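Local coordinates for protein alkaline serine protease (Pseudoalteromonas sp., PDB 1Y9Z) that probably hydrolyses peptide bonds as a subtilisin-like serine protease, made by a cold-adapted Antarctic bacterium, at residues D34-D39 / V209-G214; I28-Y33 / K97-A102. One frame throughout, in Å; residues are numbered along the deposited sequence.

In the fold
From the N terminus, strand 25-30 of the largely parallel sheet in the subtilisin-like domain ends in residues 28-33, and the chain runs straight on into 34-39. Contact 2 is closed first: strand 92-100 comes back beside 25-30 and brings 97-102 against 28-33, at the edge of the pocket that holds phenylmethanesulfonic acid. Contact 1 closes much later, when 209-214, the link from strand 205-208 to strand 214-221, reaches 34-39. Because 34-39 lies between 28-33 and 97-102, while 209-214 lies beyond both, the two closures cross. Contact 2 thus joins neighbouring strands within the catalytic domain, while contact 1 ties the turn beyond the first strand to the entry of the second large sheet, probably that of the inserted beta-barrel domain.

Contact 1. Residues D34-D39 / V209-G214. With CA (calcium ion), chain C.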
loop_
_atom_site.group_PDB
_atom_site.type_symbol
_atom_site.label_atom_id
_atom_site.label_comp_id
_atom_site.label_asym_id
_atom_site.label_seq_id
_atom_site.Cartn_x
_atom_site.Cartn_y
_atom_site.Cartn_z
ATOM N N ASP A 34 14.670 -5.673 4.386
ATOM C CA ASP A 34 15.691 -4.983 5.178
ATOM C C ASP A 34 15.624 -5.452 6.627
ATOM O O ASP A 34 14.916 -4.877 7.455
ATOM C CB ASP A 34 15.508 -3.463 5.118
ATOM C CG ASP A 34 16.650 -2.719 5.791
ATOM O OD1 ASP A 34 16.659 -1.470 5.768
ATOM O OD2 ASP A 34 17.545 -3.394 6.344
ATOM N N ARG A 35 16.387 -6.495 6.929
ATOM C CA ARG A 35 16.395 -7.062 8.267
ATOM C C ARG A 35 16.987 -6.132 9.322
ATOM O O ARG A 35 16.826 -6.370 10.517
ATOM C CB ARG A 35 17.147 -8.395 8.253
ATOM C CG ARG A 35 16.953 -9.229 9.507
ATOM C CD ARG A 35 17.571 -10.606 9.344
ATOM N NE ARG A 35 18.999 -10.532 9.050
ATOM C CZ ARG A 35 19.778 -11.593 8.863
ATOM N NH1 ARG A 35 21.067 -11.431 8.601
ATOM N NH2 ARG A 35 19.268 -12.816 8.936
ATOM N N SER A 36 17.660 -5.070 8.890
ATOM C CA SER A 36 18.258 -4.134 9.839
ATOM C C SER A 36 17.222 -3.153 10.385
ATOM O O SER A 36 17.487 -2.430 11.349
ATOM C CB SER A 36 19.392 -3.347 9.174
ATOM O OG SER A 36 18.884 -2.325 8.334
ATOM N N HIS A 37 16.044 -3.131 9.766
ATOM C CA HIS A 37 14.971 -2.230 10.175
ATOM C C HIS A 37 14.387 -2.628 11.534
ATOM O O HIS A 37 14.098 -3.797 11.768
ATOM C CB HIS A 37 13.870 -2.233 9.112
ATOM C CG HIS A 37 12.879 -1.125 9.268
ATOM N ND1 HIS A 37 12.676 -0.165 8.300
ATOM C CD2 HIS A 37 12.053 -0.808 10.292
ATOM C CE1 HIS A 37 11.768 0.696 8.723
ATOM N NE2 HIS A 37 11.374 0.329 9.929
ATOM N N ASN A 38 14.201 -1.649 12.417
ATOM C CA ASN A 38 13.669 -1.921 13.752
ATOM C C ASN A 38 12.299 -2.592 13.761
ATOM O O ASN A 38 11.983 -3.343 14.681
ATOM C CB ASN A 38 13.586 -0.636 14.582
ATOM C CG ASN A 38 14.948 -0.089 14.961
ATOM O OD1 ASN A 38 15.950 -0.807 14.943
ATOM N ND2 ASN A 38 14.988 1.185 15.330
ATOM N N ASP A 39 11.484 -2.322 12.748
ATOM C CA ASP A 39 10.150 -2.913 12.687
ATOM C C ASP A 39 10.121 -4.245 11.944
ATOM O O ASP A 39 9.052 -4.813 11.738
ATOM C CB ASP A 39 9.167 -1.934 12.030
ATOM C CG ASP A 39 8.232 -1.279 13.033
ATOM O OD1 ASP A 39 8.541 -1.310 14.241
ATOM O OD2 ASP A 39 7.191 -0.725 12.619
ATOM N N VAL A 209 10.262 0.905 4.887
ATOM C CA VAL A 209 11.084 0.931 3.682
ATOM C C VAL A 209 12.528 0.835 4.150
ATOM O O VAL A 209 12.814 1.030 5.332
ATOM C CB VAL A 209 10.906 2.222 2.840
ATOM C CG1 VAL A 209 9.484 2.299 2.293
ATOM C CG2 VAL A 209 11.252 3.448 3.664
ATOM N N THR A 210 13.433 0.508 3.234
ATOM C CA THR A 210 14.846 0.404 3.569
ATOM C C THR A 210 15.246 1.642 4.365
ATOM O O THR A 210 14.929 2.769 3.979
ATOM C CB THR A 210 15.685 0.302 2.293
ATOM O OG1 THR A 210 15.240 -0.831 1.538
ATOM C CG2 THR A 210 17.164 0.141 2.626
ATOM N N VAL A 211 15.937 1.422 5.480
ATOM C CA VAL A 211 16.346 2.508 6.361
ATOM C C VAL A 211 16.926 3.719 5.640
ATOM O O VAL A 211 17.860 3.603 4.844
ATOM C CB VAL A 211 17.361 2.003 7.415
ATOM C CG1 VAL A 211 17.893 3.170 8.242
ATOM C CG2 VAL A 211 16.685 0.985 8.330
ATOM N N GLY A 212 16.340 4.880 5.926
ATOM C CA GLY A 212 16.794 6.128 5.341
ATOM C C GLY A 212 16.269 6.498 3.966
ATOM O O GLY A 212 16.514 7.609 3.501
ATOM N N GLU A 213 15.539 5.598 3.314
ATOM C CA GLU A 213 15.035 5.884 1.973
ATOM C C GLU A 213 13.597 6.383 1.932
ATOM O O GLU A 213 13.078 6.701 0.861
ATOM C CB GLU A 213 15.169 4.639 1.091
ATOM C CG GLU A 213 16.610 4.189 0.905
ATOM C CD GLU A 213 16.769 3.091 -0.131
ATOM O OE1 GLU A 213 17.922 2.839 -0.536
ATOM O OE2 GLU A 213 15.756 2.477 -0.533
ATOM N N GLY A 214 12.966 6.470 3.097
ATOM C CA GLY A 214 11.585 6.906 3.156
ATOM C C GLY A 214 11.357 8.396 3.264
ATOM O O GLY A 214 12.288 9.204 3.221
HETATM CA CA CA C . 6.236 -0.938 14.995
#
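D34 and H37 each reach across to the backbone of 209-211 with one hydrogen bond. The amide of V211 points at D34 OD1, 3.0 Å from its N; the bond is nearly straight (167°) and runs almost along the C-O axis of the carboxylate. H37 ND1 gives the second bond, to V209 O at 3.2 Å. The oxygen lies close to the imidazole plane at the ring edge, but the bond is bent to 136°. To one side of the first bond, V211 CG2 packs 3.5 Å from D34 OD1 and 4.0 Å from S36 OG, crossing H37 at a slant. With CG trans to the backbone N (chi1 -173°), the D34 carboxylate extends toward the 209-214 turn.

Behind this shell, S36 holds the other oxygen. Its N and OG meet D34 OD2 from the same face of the carboxylate, at 3.1 and 2.6 Å; the amide bond makes an Asx turn. A type I turn over D34-H37 carries both reaching residues, and a type II turn over T210-E213 presents the V211 amide. Y362 packs edge-to-face with the H37 ring. Further along, both D39 oxygens bind calcium, together with E2, I76, N78, E80 and V82. Three donors thus share the two D34 oxygens, which would fix the carboxylate's rotation and probably favour its ionised form at this buried spot.

Contact 2. Residues I28-Y33 / K97-A102; sequences IIDSGY and KVFNEA. With PMS (phenylmethanesulfonic acid), chain H.
D30 O takes the amide of V98, its N 2.8 Å away, plus a weak bond from F99 N; K97 CA adds a C-H contact. This is the end of a parallel pairing in which D30 bridges K97. Packing is tight on both flanks. I29 CG2 meets V98 CG1 at 3.7 Å beneath helix 110-119, while K97, extended throughout, runs past the S31-G32 peptide, its CG 3.6 Å from G32 N, until NZ bonds Q58 O.

F99 is the looser, partly exposed side. Its CB touches S31 CB, V98 CG2 lies over the rim of one ring face, and the ring edge meets the D30-S31 peptide. Outward, its CZ comes within 3.6 Å of C4 of the bound phenylmethanesulfonic acid, which it helps to enclose. With an alanine here, a gap is likely to open beside the ligand's phenyl group, and V98 CG2 would probably lose the ring it packs against.

S31 N donates to the anti lone pair of D30 OD1 at 2.7 Å, and the same oxygen is hydrogen-bonded to H65 ND1. That is consistent with the Asp-His pair of a subtilisin catalytic triad, in which the S31 amide is likely to steady the carboxylate.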
loop_
_atom_site.group_PDB
_atom_site.type_symbol
_atom_site.label_atom_id
_atom_site.label_comp_id
_atom_site.label_asym_id
_atom_site.label_seq_id
_atom_site.Cartn_x
_atom_site.Cartn_y
_atom_site.Cartn_z
ATOM N N ILE A 28 7.478 -14.308 0.757
ATOM C CA ILE A 28 7.396 -13.073 -0.004
ATOM C C ILE A 28 8.421 -13.090 -1.134
ATOM O O ILE A 28 9.630 -13.033 -0.893
ATOM C CB ILE A 28 7.681 -11.849 0.893
ATOM C CG1 ILE A 28 6.747 -11.853 2.103
ATOM C CG2 ILE A 28 7.492 -10.572 0.098
ATOM C CD1 ILE A 28 7.085 -10.795 3.144
ATOM N N ILE A 29 7.933 -13.201 -2.367
ATOM C CA ILE A 29 8.805 -13.184 -3.539
ATOM C C ILE A 29 8.799 -11.723 -3.960
ATOM O O ILE A 29 7.794 -11.214 -4.463
ATOM C CB ILE A 29 8.244 -14.077 -4.665
ATOM C CG1 ILE A 29 8.196 -15.532 -4.188
ATOM C CG2 ILE A 29 9.098 -13.944 -5.919
ATOM C CD1 ILE A 29 7.700 -16.517 -5.237
ATOM N N ASP A 30 9.918 -11.040 -3.747
ATOM C CA ASP A 30 9.970 -9.619 -4.049
ATOM C C ASP A 30 11.417 -9.119 -4.119
ATOM O O ASP A 30 12.318 -9.868 -4.502
ATOM C CB ASP A 30 9.182 -8.867 -2.966
ATOM C CG ASP A 30 8.485 -7.628 -3.495
ATOM O OD1 ASP A 30 9.187 -6.709 -3.958
ATOM O OD2 ASP A 30 7.234 -7.570 -3.441
ATOM N N SER A 31 11.641 -7.865 -3.731
ATOM C CA SER A 31 12.981 -7.278 -3.798
ATOM C C SER A 31 13.825 -7.373 -2.531
ATOM O O SER A 31 14.739 -6.574 -2.331
ATOM C CB SER A 31 12.889 -5.807 -4.216
ATOM O OG SER A 31 12.415 -4.987 -3.156
ATOM N N GLY A 32 13.539 -8.341 -1.671
ATOM C CA GLY A 32 14.338 -8.449 -0.466
ATOM C C GLY A 32 13.649 -7.880 0.755
ATOM O O GLY A 32 12.579 -7.278 0.666
ATOM N N TYR A 33 14.314 -8.027 1.893
ATOM C CA TYR A 33 13.777 -7.628 3.190
ATOM C C TYR A 33 14.867 -6.940 4.015
ATOM O O TYR A 33 15.885 -7.557 4.312
ATOM C CB TYR A 33 13.322 -8.923 3.869
ATOM C CG TYR A 33 12.694 -8.832 5.237
ATOM C CD1 TYR A 33 11.314 -8.942 5.393
ATOM C CD2 TYR A 33 13.482 -8.754 6.386
ATOM C CE1 TYR A 33 10.732 -8.991 6.652
ATOM C CE2 TYR A 33 12.909 -8.800 7.654
ATOM C CZ TYR A 33 11.537 -8.924 7.778
ATOM O OH TYR A 33 10.963 -9.022 9.024
ATOM N N LYS A 97 14.367 -13.249 -2.772
ATOM C CA LYS A 97 14.662 -11.992 -3.450
ATOM C C LYS A 97 14.915 -12.200 -4.941
ATOM O O LYS A 97 15.948 -12.745 -5.333
ATOM C CB LYS A 97 15.888 -11.348 -2.791
ATOM C CG LYS A 97 16.276 -9.984 -3.333
ATOM C CD LYS A 97 17.543 -9.500 -2.645
ATOM C CE LYS A 97 18.067 -8.209 -3.238
ATOM N NZ LYS A 97 19.393 -7.861 -2.645
ATOM N N VAL A 98 13.969 -11.760 -5.766
ATOM C CA VAL A 98 14.097 -11.906 -7.213
ATOM C C VAL A 98 14.460 -10.596 -7.908
ATOM O O VAL A 98 14.848 -10.598 -9.076
ATOM C CB VAL A 98 12.791 -12.456 -7.844
ATOM C CG1 VAL A 98 12.493 -13.844 -7.293
ATOM C CG2 VAL A 98 11.631 -11.506 -7.567
ATOM N N PHE A 99 14.342 -9.480 -7.191
ATOM C CA PHE A 99 14.656 -8.173 -7.761
ATOM C C PHE A 99 15.846 -7.464 -7.137
ATOM O O PHE A 99 16.017 -7.463 -5.915
ATOM C CB PHE A 99 13.469 -7.211 -7.634
ATOM C CG PHE A 99 12.244 -7.631 -8.387
ATOM C CD1 PHE A 99 11.104 -8.034 -7.703
ATOM C CD2 PHE A 99 12.215 -7.595 -9.776
ATOM C CE1 PHE A 99 9.946 -8.394 -8.392
ATOM C CE2 PHE A 99 11.064 -7.952 -10.475
ATOM C CZ PHE A 99 9.928 -8.352 -9.779
ATOM N N ASN A 100 16.661 -6.856 -7.995
ATOM C CA ASN A 100 17.788 -6.045 -7.559
ATOM C C ASN A 100 17.328 -4.639 -7.923
ATOM O O ASN A 100 16.280 -4.471 -8.550
ATOM C CB ASN A 100 19.068 -6.365 -8.336
ATOM C CG ASN A 100 19.661 -7.707 -7.966
ATOM O OD1 ASN A 100 19.779 -8.045 -6.788
ATOM N ND2 ASN A 100 20.055 -8.475 -8.976
ATOM N N GLU A 101 18.102 -3.635 -7.537
ATOM C CA GLU A 101 17.754 -2.256 -7.851
ATOM C C GLU A 101 17.516 -2.089 -9.352
ATOM O O GLU A 101 16.600 -1.384 -9.769
ATOM C CB GLU A 101 18.882 -1.328 -7.397
ATOM C CG GLU A 101 18.646 0.143 -7.691
ATOM C CD GLU A 101 19.818 1.012 -7.277
ATOM O OE1 GLU A 101 19.698 2.251 -7.367
ATOM O OE2 GLU A 101 20.862 0.458 -6.865
ATOM N N ALA A 102 18.342 -2.755 -10.156
ATOM C CA ALA A 102 18.244 -2.677 -11.611
ATOM C C ALA A 102 17.041 -3.407 -12.209
ATOM O O ALA A 102 16.643 -3.126 -13.342
ATOM C CB ALA A 102 19.529 -3.203 -12.239
HETATM C C PMS H . 4.172 -3.537 -9.112
HETATM S S PMS H . 2.800 -4.409 -8.319
HETATM C C1 PMS H . 5.272 -4.478 -9.666
HETATM C C2 PMS H . 5.152 -4.934 -11.029
HETATM C C3 PMS H . 6.146 -5.804 -11.581
HETATM C C4 PMS H . 7.249 -6.194 -10.728
HETATM C C5 PMS H . 7.373 -5.750 -9.389
HETATM C C6 PMS H . 6.405 -4.881 -8.794
HETATM O O2S PMS H . 2.572 -5.642 -9.066
HETATM O O1S PMS H . 1.615 -3.583 -8.348
#